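Local coordinates for putative polyprenyl synthetase (PDB 3NF2), which probably joins isoprenyl diphosphate units into longer prenyl chains, as a magnesium-dependent prenyltransferase of the FPP/GGPP synthase family, at residues V19-V24 with F39-A44; V63-V68 with I194-G199; L187-S192 with T208-G213; L227-D232 with K248-V253; Q239-L244 with E287-A292. All coordinates share one frame; numbering follows the deposited sequence.

Contact 1 (V19-V24 with F39-A44); sequences VLRAAV and FGWIDA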
# COMPACT_ATOMS: atom_id res chain seq x y z
N VAL A 19 -9.47 -18.63 -6.57
CA VAL A 19 -8.31 -18.51 -5.68
C VAL A 19 -8.24 -17.10 -5.06
O VAL A 19 -7.98 -16.95 -3.86
CB VAL A 19 -6.99 -18.88 -6.41
CG1 VAL A 19 -5.77 -18.67 -5.51
CG2 VAL A 19 -7.04 -20.33 -6.88
N LEU A 20 -8.52 -16.09 -5.87
CA LEU A 20 -8.56 -14.70 -5.40
C LEU A 20 -9.74 -14.46 -4.45
O LEU A 20 -9.56 -13.84 -3.39
CB LEU A 20 -8.58 -13.72 -6.57
CG LEU A 20 -8.80 -12.22 -6.28
CD1 LEU A 20 -7.93 -11.39 -7.18
CD2 LEU A 20 -10.24 -11.81 -6.50
N ARG A 21 -10.93 -14.94 -4.83
CA ARG A 21 -12.13 -14.82 -3.98
C ARG A 21 -11.92 -15.46 -2.60
O ARG A 21 -12.26 -14.84 -1.58
CB ARG A 21 -13.37 -15.38 -4.69
CG ARG A 21 -14.50 -15.85 -3.78
CD ARG A 21 -15.68 -14.89 -3.71
NE ARG A 21 -16.60 -15.05 -4.84
CZ ARG A 21 -17.90 -14.76 -4.81
NH1 ARG A 21 -18.65 -14.93 -5.89
NH2 ARG A 21 -18.47 -14.31 -3.69
N ALA A 22 -11.33 -16.65 -2.56
CA ALA A 22 -11.02 -17.34 -1.30
C ALA A 22 -9.99 -16.59 -0.45
O ALA A 22 -10.07 -16.63 0.78
CB ALA A 22 -10.57 -18.78 -1.54
N ALA A 23 -9.03 -15.92 -1.09
CA ALA A 23 -8.02 -15.18 -0.33
C ALA A 23 -8.61 -13.89 0.22
O ALA A 23 -8.27 -13.46 1.30
CB ALA A 23 -6.80 -14.89 -1.19
N VAL A 24 -9.53 -13.30 -0.54
CA VAL A 24 -10.21 -12.07 -0.14
C VAL A 24 -11.20 -12.28 1.02
O VAL A 24 -11.28 -11.46 1.95
CB VAL A 24 -10.87 -11.41 -1.37
CG1 VAL A 24 -12.08 -10.54 -0.99
CG2 VAL A 24 -9.83 -10.63 -2.17
N PHE A 39 -15.36 -5.93 -5.52
CA PHE A 39 -15.33 -6.92 -6.56
C PHE A 39 -16.71 -7.24 -7.14
O PHE A 39 -16.81 -8.02 -8.07
CB PHE A 39 -14.66 -8.18 -6.06
CG PHE A 39 -13.16 -8.11 -6.05
CD1 PHE A 39 -12.44 -8.24 -7.25
CD2 PHE A 39 -12.46 -7.91 -4.86
CE1 PHE A 39 -11.05 -8.17 -7.25
CE2 PHE A 39 -11.07 -7.84 -4.85
CZ PHE A 39 -10.36 -7.98 -6.04
N GLY A 40 -17.77 -6.63 -6.59
CA GLY A 40 -19.12 -6.81 -7.13
C GLY A 40 -19.87 -8.06 -6.67
O GLY A 40 -20.97 -8.35 -7.17
N TRP A 41 -19.30 -8.79 -5.71
CA TRP A 41 -19.94 -10.01 -5.19
C TRP A 41 -21.11 -9.73 -4.24
O TRP A 41 -22.00 -10.57 -4.07
CB TRP A 41 -18.91 -10.94 -4.53
CG TRP A 41 -17.73 -11.23 -5.43
CD1 TRP A 41 -17.75 -11.44 -6.78
CD2 TRP A 41 -16.36 -11.35 -5.03
NE1 TRP A 41 -16.48 -11.67 -7.25
CE2 TRP A 41 -15.61 -11.62 -6.20
CE3 TRP A 41 -15.69 -11.24 -3.81
CZ2 TRP A 41 -14.22 -11.79 -6.18
CZ3 TRP A 41 -14.30 -11.41 -3.78
CH2 TRP A 41 -13.59 -11.67 -4.96
N ILE A 42 -21.10 -8.55 -3.62
CA ILE A 42 -22.20 -8.09 -2.77
C ILE A 42 -22.48 -6.63 -3.12
O ILE A 42 -21.60 -5.96 -3.68
CB ILE A 42 -21.92 -8.22 -1.23
CG1 ILE A 42 -20.78 -7.30 -0.77
CG2 ILE A 42 -21.67 -9.68 -0.79
CD1 ILE A 42 -20.59 -7.28 0.74
N ASP A 43 -23.68 -6.14 -2.80
CA ASP A 43 -24.08 -4.76 -3.08
C ASP A 43 -23.86 -3.83 -1.88
O ASP A 43 -23.21 -4.22 -0.91
CB ASP A 43 -25.53 -4.68 -3.60
CG ASP A 43 -26.55 -5.24 -2.61
OD1 ASP A 43 -27.39 -6.06 -3.04
OD2 ASP A 43 -26.54 -4.86 -1.42
N ALA A 44 -24.42 -2.62 -1.94
CA ALA A 44 -24.16 -1.57 -0.94
C ALA A 44 -24.69 -1.88 0.47
O ALA A 44 -24.15 -1.38 1.46
CB ALA A 44 -24.70 -0.22 -1.42

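Contact 2 (V63-V68 with I194-G199); sequences VLSAEV and IGAVLG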
# COMPACT_ATOMS: atom_id res chain seq x y z
N VAL A 63 -1.05 -17.21 -16.82
CA VAL A 63 -1.09 -18.68 -16.93
C VAL A 63 -0.36 -19.12 -18.20
O VAL A 63 0.36 -20.12 -18.18
CB VAL A 63 -2.52 -19.31 -16.80
CG1 VAL A 63 -3.09 -19.05 -15.41
CG2 VAL A 63 -3.49 -18.82 -17.86
N LEU A 64 -0.52 -18.34 -19.28
CA LEU A 64 0.27 -18.51 -20.50
C LEU A 64 1.77 -18.40 -20.26
O LEU A 64 2.56 -19.17 -20.80
CB LEU A 64 -0.14 -17.48 -21.56
CG LEU A 64 -0.87 -17.92 -22.82
CD1 LEU A 64 -2.36 -18.07 -22.57
CD2 LEU A 64 -0.63 -16.89 -23.90
N SER A 65 2.16 -17.42 -19.43
CA SER A 65 3.55 -17.15 -19.12
C SER A 65 4.26 -18.37 -18.53
O SER A 65 5.43 -18.60 -18.81
CB SER A 65 3.66 -15.97 -18.15
OG SER A 65 5.01 -15.55 -18.00
N ALA A 66 3.54 -19.13 -17.71
CA ALA A 66 4.07 -20.34 -17.09
C ALA A 66 4.39 -21.43 -18.11
O ALA A 66 5.41 -22.13 -18.00
CB ALA A 66 3.11 -20.85 -16.01
N GLU A 67 3.53 -21.55 -19.13
CA GLU A 67 3.70 -22.54 -20.21
C GLU A 67 4.95 -22.38 -21.06
O GLU A 67 5.39 -23.34 -21.69
CB GLU A 67 2.48 -22.54 -21.11
CG GLU A 67 1.21 -22.99 -20.43
CD GLU A 67 0.01 -22.85 -21.31
OE1 GLU A 67 -0.59 -23.88 -21.66
OE2 GLU A 67 -0.33 -21.71 -21.68
N VAL A 68 5.51 -21.17 -21.09
CA VAL A 68 6.77 -20.84 -21.78
C VAL A 68 7.93 -21.75 -21.34
O VAL A 68 8.74 -22.19 -22.17
CB VAL A 68 7.13 -19.33 -21.58
CG1 VAL A 68 8.56 -18.98 -22.03
CG2 VAL A 68 6.13 -18.45 -22.31
N ILE A 194 5.43 -13.12 -15.27
CA ILE A 194 5.41 -13.65 -13.90
C ILE A 194 5.25 -15.19 -13.80
O ILE A 194 5.96 -15.84 -13.01
CB ILE A 194 4.40 -12.88 -12.99
CG1 ILE A 194 4.73 -13.12 -11.51
CG2 ILE A 194 2.92 -13.18 -13.36
CD1 ILE A 194 3.90 -12.27 -10.55
N GLY A 195 4.36 -15.77 -14.60
CA GLY A 195 4.19 -17.22 -14.68
C GLY A 195 5.49 -17.93 -15.04
O GLY A 195 5.80 -18.97 -14.47
N ALA A 196 6.24 -17.33 -15.97
CA ALA A 196 7.51 -17.87 -16.44
C ALA A 196 8.56 -17.88 -15.35
O ALA A 196 9.30 -18.86 -15.20
CB ALA A 196 8.01 -17.08 -17.64
N VAL A 197 8.63 -16.77 -14.61
CA VAL A 197 9.51 -16.65 -13.45
C VAL A 197 9.17 -17.71 -12.40
O VAL A 197 10.07 -18.29 -11.78
CB VAL A 197 9.48 -15.22 -12.85
CG1 VAL A 197 10.32 -15.13 -11.60
CG2 VAL A 197 10.01 -14.22 -13.86
N LEU A 198 7.87 -17.98 -12.23
CA LEU A 198 7.39 -19.02 -11.31
C LEU A 198 7.72 -20.43 -11.79
O LEU A 198 7.85 -21.36 -10.99
CB LEU A 198 5.88 -18.87 -11.05
CG LEU A 198 5.42 -17.70 -10.16
CD1 LEU A 198 3.90 -17.56 -10.13
CD2 LEU A 198 5.97 -17.83 -8.73
N GLY A 199 7.86 -20.58 -13.11
CA GLY A 199 8.24 -21.86 -13.73
C GLY A 199 9.73 -22.06 -13.93
O GLY A 199 10.14 -23.02 -14.58

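Contact 3 (L187-S192 with T208-G213); sequences LLACAS and TLEKYG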
# COMPACT_ATOMS: atom_id res chain seq x y z
N LEU A 187 2.14 -3.27 -15.64
CA LEU A 187 1.42 -4.39 -15.06
C LEU A 187 1.16 -5.52 -16.07
O LEU A 187 1.08 -6.70 -15.70
CB LEU A 187 0.11 -3.93 -14.42
CG LEU A 187 -0.60 -5.01 -13.60
CD1 LEU A 187 0.27 -5.45 -12.41
CD2 LEU A 187 -1.96 -4.54 -13.13
N LEU A 188 1.01 -5.15 -17.34
CA LEU A 188 0.88 -6.16 -18.40
C LEU A 188 2.22 -6.83 -18.67
O LEU A 188 2.27 -8.01 -18.96
CB LEU A 188 0.28 -5.56 -19.67
CG LEU A 188 -1.25 -5.47 -19.58
CD1 LEU A 188 -1.85 -4.42 -20.51
CD2 LEU A 188 -1.89 -6.81 -19.83
N ALA A 189 3.30 -6.06 -18.50
CA ALA A 189 4.66 -6.57 -18.58
C ALA A 189 4.89 -7.61 -17.51
O ALA A 189 5.46 -8.68 -17.77
CB ALA A 189 5.65 -5.44 -18.42
N CYS A 190 4.43 -7.29 -16.30
CA CYS A 190 4.52 -8.19 -15.17
C CYS A 190 3.66 -9.43 -15.38
O CYS A 190 4.13 -10.54 -15.16
CB CYS A 190 4.12 -7.49 -13.87
SG CYS A 190 4.29 -8.58 -12.43
N ALA A 191 2.42 -9.25 -15.81
CA ALA A 191 1.54 -10.38 -16.09
C ALA A 191 2.11 -11.31 -17.16
O ALA A 191 1.97 -12.53 -17.06
CB ALA A 191 0.17 -9.89 -16.50
N SER A 192 2.77 -10.73 -18.16
CA SER A 192 3.36 -11.48 -19.26
C SER A 192 4.59 -12.29 -18.86
O SER A 192 4.91 -13.27 -19.53
CB SER A 192 3.74 -10.54 -20.42
OG SER A 192 2.58 -10.05 -21.07
N THR A 208 12.55 -10.27 -21.48
CA THR A 208 12.05 -10.19 -22.82
C THR A 208 10.56 -10.28 -22.86
O THR A 208 9.91 -9.58 -23.58
CB THR A 208 12.75 -11.20 -23.71
OG1 THR A 208 14.13 -10.85 -23.78
CG2 THR A 208 12.18 -11.18 -25.07
N LEU A 209 10.01 -11.15 -22.06
CA LEU A 209 8.55 -11.30 -21.96
C LEU A 209 7.91 -10.05 -21.38
O LEU A 209 6.78 -9.71 -21.69
CB LEU A 209 8.18 -12.50 -21.09
CG LEU A 209 8.46 -13.91 -21.62
CD1 LEU A 209 8.69 -14.83 -20.44
CD2 LEU A 209 7.31 -14.42 -22.47
N GLU A 210 8.67 -9.38 -20.51
CA GLU A 210 8.32 -8.08 -19.96
C GLU A 210 8.23 -7.03 -21.07
O GLU A 210 7.27 -6.26 -21.13
CB GLU A 210 9.39 -7.71 -18.93
CG GLU A 210 9.05 -6.60 -17.98
CD GLU A 210 10.05 -6.51 -16.84
OE1 GLU A 210 10.94 -5.64 -16.89
OE2 GLU A 210 9.94 -7.33 -15.90
N LYS A 211 9.21 -7.03 -21.98
CA LYS A 211 9.21 -6.13 -23.13
C LYS A 211 8.00 -6.37 -24.05
O LYS A 211 7.40 -5.42 -24.55
CB LYS A 211 10.53 -6.22 -23.90
CG LYS A 211 11.68 -5.50 -23.18
CD LYS A 211 13.07 -5.98 -23.63
CE LYS A 211 14.17 -5.24 -22.88
NZ LYS A 211 15.48 -5.96 -22.89
N TYR A 212 7.64 -7.63 -24.24
CA TYR A 212 6.42 -7.97 -24.95
C TYR A 212 5.20 -7.37 -24.25
O TYR A 212 4.34 -6.77 -24.90
CB TYR A 212 6.29 -9.50 -25.07
CG TYR A 212 4.87 -9.97 -25.27
CD1 TYR A 212 4.10 -10.39 -24.18
CD2 TYR A 212 4.29 -10.00 -26.53
CE1 TYR A 212 2.78 -10.79 -24.36
CE2 TYR A 212 2.97 -10.42 -26.72
CZ TYR A 212 2.22 -10.82 -25.63
OH TYR A 212 0.91 -11.25 -25.81
N GLY A 213 5.13 -7.53 -22.93
CA GLY A 213 3.93 -7.18 -22.19
C GLY A 213 3.74 -5.69 -22.08
O GLY A 213 2.63 -5.19 -22.22

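Contact 4 (L227-D232 with K248-V253); sequences LGIWGD and KKSLPV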
# COMPACT_ATOMS: atom_id res chain seq x y z
N LEU A 227 -11.10 4.23 -28.13
CA LEU A 227 -12.46 3.83 -27.75
C LEU A 227 -13.08 4.76 -26.72
O LEU A 227 -14.30 4.90 -26.67
CB LEU A 227 -12.50 2.39 -27.23
CG LEU A 227 -12.00 1.17 -28.03
CD1 LEU A 227 -12.34 -0.13 -27.27
CD2 LEU A 227 -12.52 1.11 -29.48
N GLY A 228 -12.25 5.37 -25.87
CA GLY A 228 -12.76 6.35 -24.89
C GLY A 228 -13.40 7.57 -25.54
O GLY A 228 -14.34 8.15 -25.00
N ILE A 229 -12.90 7.97 -26.71
CA ILE A 229 -13.55 9.03 -27.47
C ILE A 229 -14.54 8.51 -28.53
O ILE A 229 -15.72 8.80 -28.44
CB ILE A 229 -12.53 9.99 -28.12
CG1 ILE A 229 -11.55 10.53 -27.06
CG2 ILE A 229 -13.26 11.13 -28.85
CD1 ILE A 229 -10.28 11.14 -27.64
N TRP A 230 -14.07 7.74 -29.50
CA TRP A 230 -14.95 7.38 -30.64
C TRP A 230 -15.75 6.09 -30.53
O TRP A 230 -16.38 5.67 -31.50
CB TRP A 230 -14.15 7.37 -31.94
CG TRP A 230 -13.71 8.73 -32.30
CD1 TRP A 230 -14.45 9.70 -32.93
CD2 TRP A 230 -12.42 9.31 -32.06
NE1 TRP A 230 -13.69 10.84 -33.10
CE2 TRP A 230 -12.44 10.62 -32.57
CE3 TRP A 230 -11.24 8.83 -31.45
CZ2 TRP A 230 -11.34 11.48 -32.50
CZ3 TRP A 230 -10.14 9.68 -31.38
CH2 TRP A 230 -10.20 10.99 -31.90
N GLY A 231 -15.75 5.47 -29.34
CA GLY A 231 -16.44 4.21 -29.13
C GLY A 231 -17.95 4.33 -29.07
O GLY A 231 -18.49 5.30 -28.54
N ASP A 232 -18.62 3.33 -29.64
CA ASP A 232 -20.07 3.26 -29.68
C ASP A 232 -20.57 2.73 -28.34
O ASP A 232 -20.07 1.70 -27.87
CB ASP A 232 -20.49 2.33 -30.83
CG ASP A 232 -22.00 2.18 -30.96
OD1 ASP A 232 -22.75 3.16 -30.77
OD2 ASP A 232 -22.44 1.05 -31.29
N LYS A 248 -10.04 13.91 -19.97
CA LYS A 248 -8.78 13.21 -19.96
C LYS A 248 -7.82 13.68 -21.01
O LYS A 248 -8.19 14.02 -22.08
CB LYS A 248 -9.00 11.72 -20.10
CG LYS A 248 -9.32 11.04 -18.82
CD LYS A 248 -9.79 9.62 -19.01
CE LYS A 248 -10.21 8.99 -17.69
NZ LYS A 248 -9.06 8.51 -16.88
N LYS A 249 -6.56 13.71 -20.68
CA LYS A 249 -5.58 13.98 -21.67
C LYS A 249 -4.99 12.70 -22.20
O LYS A 249 -3.87 12.36 -21.92
CB LYS A 249 -4.55 14.92 -21.12
CG LYS A 249 -5.15 16.27 -20.83
CD LYS A 249 -4.23 17.41 -21.21
CE LYS A 249 -5.01 18.65 -21.52
NZ LYS A 249 -6.03 18.87 -20.51
N SER A 250 -5.77 12.00 -22.99
CA SER A 250 -5.37 10.75 -23.60
C SER A 250 -4.55 11.03 -24.80
O SER A 250 -4.44 12.15 -25.21
CB SER A 250 -6.58 9.95 -24.01
OG SER A 250 -7.53 10.81 -24.54
N LEU A 251 -3.99 10.00 -25.37
CA LEU A 251 -3.08 10.15 -26.46
C LEU A 251 -3.66 10.89 -27.64
O LEU A 251 -3.00 11.70 -28.20
CB LEU A 251 -2.59 8.80 -26.90
CG LEU A 251 -1.34 8.36 -26.19
CD1 LEU A 251 -0.99 6.99 -26.59
CD2 LEU A 251 -0.25 9.28 -26.48
N PRO A 252 -4.89 10.63 -28.04
CA PRO A 252 -5.37 11.42 -29.18
C PRO A 252 -5.42 12.93 -28.88
O PRO A 252 -4.99 13.74 -29.71
CB PRO A 252 -6.79 10.89 -29.43
CG PRO A 252 -6.91 9.63 -28.68
CD PRO A 252 -5.88 9.62 -27.60
N VAL A 253 -5.92 13.28 -27.69
CA VAL A 253 -6.01 14.67 -27.23
C VAL A 253 -4.64 15.32 -27.26
O VAL A 253 -4.45 16.38 -27.86
CB VAL A 253 -6.55 14.74 -25.79
CG1 VAL A 253 -6.65 16.19 -25.32
CG2 VAL A 253 -7.89 14.07 -25.70

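Contact 5 (Q239-L244 with E287-A292); sequences QTWSDL and EFAARA. With SO4 (sulfate ion), chain G.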
# COMPACT_ATOMS: atom_id res chain seq x y z
N GLN A 239 -21.00 6.37 -22.03
CA GLN A 239 -21.63 7.45 -22.81
C GLN A 239 -20.80 7.80 -24.05
O GLN A 239 -19.63 7.40 -24.16
CB GLN A 239 -21.78 8.72 -21.96
CG GLN A 239 -22.47 8.55 -20.62
CD GLN A 239 -22.47 9.85 -19.82
OE1 GLN A 239 -23.13 10.83 -20.20
NE2 GLN A 239 -21.72 9.88 -18.72
N THR A 240 -21.40 8.53 -25.00
CA THR A 240 -20.65 9.06 -26.15
C THR A 240 -19.55 10.01 -25.67
O THR A 240 -19.76 10.79 -24.73
CB THR A 240 -21.57 9.80 -27.18
OG1 THR A 240 -22.27 10.87 -26.53
CG2 THR A 240 -22.57 8.86 -27.83
N TRP A 241 -18.39 9.93 -26.31
CA TRP A 241 -17.22 10.78 -26.02
C TRP A 241 -16.87 10.80 -24.52
O TRP A 241 -16.53 11.86 -23.98
CB TRP A 241 -17.40 12.21 -26.57
CG TRP A 241 -18.35 12.32 -27.73
CD1 TRP A 241 -19.66 12.70 -27.68
CD2 TRP A 241 -18.08 12.01 -29.11
NE1 TRP A 241 -20.22 12.64 -28.93
CE2 TRP A 241 -19.27 12.23 -29.83
CE3 TRP A 241 -16.94 11.58 -29.80
CZ2 TRP A 241 -19.37 12.03 -31.22
CZ3 TRP A 241 -17.03 11.37 -31.19
CH2 TRP A 241 -18.24 11.60 -31.87
N SER A 242 -16.95 9.64 -23.87
CA SER A 242 -16.87 9.53 -22.40
C SER A 242 -15.60 10.14 -21.81
O SER A 242 -15.68 10.89 -20.84
CB SER A 242 -17.04 8.07 -21.93
OG SER A 242 -15.81 7.36 -21.98
N ASP A 243 -14.45 9.85 -22.41
CA ASP A 243 -13.19 10.45 -21.98
C ASP A 243 -13.15 11.97 -22.12
O ASP A 243 -12.42 12.64 -21.38
CB ASP A 243 -12.00 9.85 -22.73
CG ASP A 243 -11.60 8.49 -22.21
OD1 ASP A 243 -12.29 7.93 -21.34
OD2 ASP A 243 -10.57 7.96 -22.69
N LEU A 244 -13.89 12.52 -23.08
CA LEU A 244 -13.92 13.97 -23.25
C LEU A 244 -14.82 14.64 -22.22
O LEU A 244 -14.57 15.79 -21.84
CB LEU A 244 -14.33 14.37 -24.67
CG LEU A 244 -13.47 13.87 -25.84
CD1 LEU A 244 -13.95 14.47 -27.15
CD2 LEU A 244 -11.99 14.15 -25.64
N GLU A 287 -21.17 19.36 -28.61
CA GLU A 287 -19.96 20.08 -28.20
C GLU A 287 -18.80 19.12 -27.99
O GLU A 287 -17.66 19.43 -28.35
CB GLU A 287 -20.22 20.89 -26.92
CG GLU A 287 -21.20 22.05 -27.10
CD GLU A 287 -21.45 22.79 -25.80
OE1 GLU A 287 -22.57 22.63 -25.24
OE2 GLU A 287 -20.53 23.50 -25.32
N PHE A 288 -19.09 17.95 -27.42
CA PHE A 288 -18.05 16.91 -27.30
C PHE A 288 -17.67 16.31 -28.64
O PHE A 288 -16.51 15.96 -28.86
CB PHE A 288 -18.45 15.84 -26.28
CG PHE A 288 -18.44 16.32 -24.86
CD1 PHE A 288 -17.26 16.77 -24.26
CD2 PHE A 288 -19.61 16.34 -24.11
CE1 PHE A 288 -17.25 17.23 -22.95
CE2 PHE A 288 -19.62 16.80 -22.80
CZ PHE A 288 -18.44 17.24 -22.21
N ALA A 289 -18.65 16.21 -29.54
CA ALA A 289 -18.39 15.82 -30.92
C ALA A 289 -17.47 16.82 -31.62
O ALA A 289 -16.48 16.42 -32.24
CB ALA A 289 -19.69 15.63 -31.70
N ALA A 290 -17.77 18.12 -31.49
CA ALA A 290 -16.90 19.16 -32.07
C ALA A 290 -15.43 19.01 -31.66
O ALA A 290 -14.53 19.19 -32.50
CB ALA A 290 -17.40 20.56 -31.72
N ARG A 291 -15.18 18.69 -30.39
CA ARG A 291 -13.80 18.53 -29.88
C ARG A 291 -13.11 17.29 -30.43
O ARG A 291 -11.91 17.30 -30.70
CB ARG A 291 -13.78 18.51 -28.35
CG ARG A 291 -13.91 19.90 -27.70
CD ARG A 291 -14.88 19.89 -26.52
NE ARG A 291 -15.11 21.22 -25.97
CZ ARG A 291 -16.04 22.08 -26.41
NH1 ARG A 291 -16.84 21.78 -27.42
NH2 ARG A 291 -16.17 23.27 -25.81
N ALA A 292 -13.89 16.22 -30.58
CA ALA A 292 -13.44 14.98 -31.21
C ALA A 292 -13.08 15.24 -32.67
O ALA A 292 -11.97 14.91 -33.12
CB ALA A 292 -14.53 13.94 -31.11
S SO4 G . -20.03 6.65 -18.40
O1 SO4 G . -19.06 5.81 -17.70
O2 SO4 G . -20.88 7.37 -17.45
O3 SO4 G . -19.29 7.57 -19.27
O4 SO4 G . -20.94 5.82 -19.19

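Contact 1 (V19-V24 with F39-A44)
Trp41 turns its CG away from its own carbonyl carbon (chi1 -52°), which sends the indole toward the helix, while Arg21 leaves its helix with CG opposite the backbone N and then bends at chi2 and chi3 to double back over that ring. The two run antiparallel, the guanidinium flat on the indole with the planes 9° apart and Arg21 CZ 3.7 Å from the centroid of the Trp41 five-membered ring, a cation-pi stack. Further back, Arg21 CD lies 3.7 Å from the centroid of the Trp41 six-membered ring in a CH-pi contact, so the aliphatic stem and the charged end share one face. The opposite face of the indole carries Phe39 CB. This pairing joins helix 5-25 to the chain leaving helix 31-38, where Gly40, with positive phi, ends the helix in a Schellman motif and lets Phe39 and Trp41 both face the same helix. Leu20 CD2 does double duty: it sits over a face of the Phe39 ring, 3.8 Å from Phe39 CE1, and in the plane of the indole at its edge, 3.7 Å from Trp41 CH2. Val24 splits its branches, CG1 touching Trp41 CZ3 at 3.7 Å and CG2 reaching Phe39 CE2 obliquely at 4.1 Å. Leu20 also packs on Glu84 of helix 77-98, and Val24 on Leu125 of helix 115-134.

Contact 2 (V63-V68 with I194-G199)
Ser65 OG reaches into the backbone of helix 173-198, accepting the N-H of Ala196 at 3.0 Å in a somewhat bent bond (146° at the hydrogen). The same OG also bonds to Ser192 O, one turn before Ala196. Its torsion places OG opposite the Ser65 backbone N, pointing across the interface, and Ala196 CB rests 3.4 Å from the same OG. Beside this pair the two helices come close: Ala66 CA and Gly195 CA are 3.9 Å apart, and Ala66 CA makes a CA-H...O contact with Gly195 O at 3.4 Å. A CB on Gly195 would fall 2.6 Å from Ala66 N, a clash, so glycine lets the segment axes of these two helices of the all-helical isoprenoid synthase fold approach to 6.3 Å, crossing at -44°. Further out, helix 57-67 is backed by helix 326-339 through Leu64 on Phe332, and helix 173-198 by helix 139-165 through Val197 on Ala144. Ala196 N and Ser192 O lie 5.2 Å apart, too far for the usual helical bond, so the buried hydroxyl stands in for it: it takes the amide hydrogen, gives its own to the carbonyl, and satisfies both polar groups where the helix is opened.

Contact 3 (L187-S192 with T208-G213)
Leu188 O is gripped twice by Ser192, by its N at 2.9 Å in the ordinary helical bond and by its OG at 3.0 Å, the two donors coming from opposite faces of the carbonyl plane. With OG placed beside its own backbone N (chi1 -70°), the hydroxyl is folded back on its helix and fixed. It still faces the partner helix, where Ser192 OG lies 3.4 Å from Gly213 CA and meets the Tyr212 ring at its edge, near CE1. With an alanine in place of Ser192, Leu188 O would probably keep just its backbone donor, and a gap would be likely to open beside Gly213 and the tyrosine edge. Gly213 itself makes room: Ala189 CA comes within 3.7 Å of Gly213 CA, and a CB there would lie 2.5 Å from Leu188 O. Ala189 CB touches Glu210 CG at 3.6 Å, while the Glu210 carboxylate goes on to a salt bridge with Arg147. The pair is a tight, glycine-mediated helical hairpin, segment axes 7.0 Å apart and crossing at 136°. Helix 57-67 packs on it through Leu61 against Leu188 and Ser192, helix 77-98 through Val83 against Leu187, and helix 300-319 through Ala315 against Tyr212.

Contact 4 (L227-D232 with K248-V253)
Ile229 and Trp230 form the end of helix 203-230 and meet the start of helix 251-259, a helix-to-helix junction just past Asp225, which by sequence probably belongs to the second aspartate-rich motif of the prenyl synthase fold. The other segment begins with Lys248, which stays clear of Ile229 and Trp230 and forms a salt bridge to a sulfate, probably from the crystallisation liquor; this is consistent with the diphosphate-facing lysine found in this loop in relatives. Ser250 comes next, at the N-cap position, though its side chain makes no capping bond; its OG is 4.2 Å from Ile229 CD1. Leu251 turns its side chain off toward helix 173-198, and its N is held by Asp225 OD2, which ties the new helix to the old one. Pro252 carries most of the contact from its side. Ile229, running out with CG1 opposite its own carbonyl carbon (chi1 -53°), puts its end carbon alongside the proline ring, CD1 being 3.8 Å from Pro252 CG and 3.9 Å from Pro252 CB. Trp230 approaches the same ring with its edge, CZ3 lying 4.1 Å from Pro252 CB with that carbon near the indole plane. One indole face is covered by Ile229 CG2, 3.7 Å above it, and Arg301 makes a cation-pi contact with the ring. Val253 finishes the walk with CG2 at 4.2 Å from Ile229 CD1.

Contact 5 (Q239-L244 with E287-A292)
Trp241 lies flat along helix 285-297, one indole face over the backbone at Phe288 and Ala289. It is the third residue of a type II beta turn from Gln239 to Ser242, where its phi of 50° swings the chain round; a chi1 of -25°, off the staggered positions, then sets the ring against the helix. Ala289 CA points into the six-membered ring of Trp241 at 4.0 Å from the centroid, 19° off the normal, a CH-pi contact. Round this point the helix touches the ring at three places: Phe288 CB at 3.6 Å from Trp241 CD1, Ala289 CB at 3.6 Å from CZ2 of that indole, and Ala292 CB, coming obliquely, at 3.6 Å from Trp241 CZ3. The indole NE1 bonds to Glu285 OE1, which helps set how the ring is turned. A serine in place of Trp241 would probably leave Glu285 OE1 without this N-H and open a gap over Phe288, Ala289 and Ala292. Leu244, one turn on, works from beside the tryptophan: its CD1 reaches Phe288 O at 3.4 Å and also packs on Ala292 CB, while its CB meets the Phe288 ring. At the other end of the turn, Gln239 holds a sulfate, probably from the crystallisation liquor, by two hydrogen bonds of 2.9 Å, backbone N to O4 and side-chain NE2 to O2, with weaker ones to O3.

In the fold
The five contacts fall into two close pairs and an outlier. Contacts 2 and 3 share helix 173-198, centres about 11 Å apart, and touch through Ser65 OG and Ser192 O at 2.7 Å. Contacts 4 and 5, centres about 8 Å apart, interlock: Gly228 O lies 3.1 Å from Asp243 N, and Lys248 N 3.0 Å from Asp243 O, both probable hydrogen bonds. Helix 203-230 runs from contact 3 to contact 4, about 24 Å between centres, passing Asp225 on the way. With Asp225 and Lys248 beside it, contact 4 probably borders the diphosphate end of the active site, and contact 5 adjoins it. Contact 1 stands apart, at least about 25 Å from every other centre.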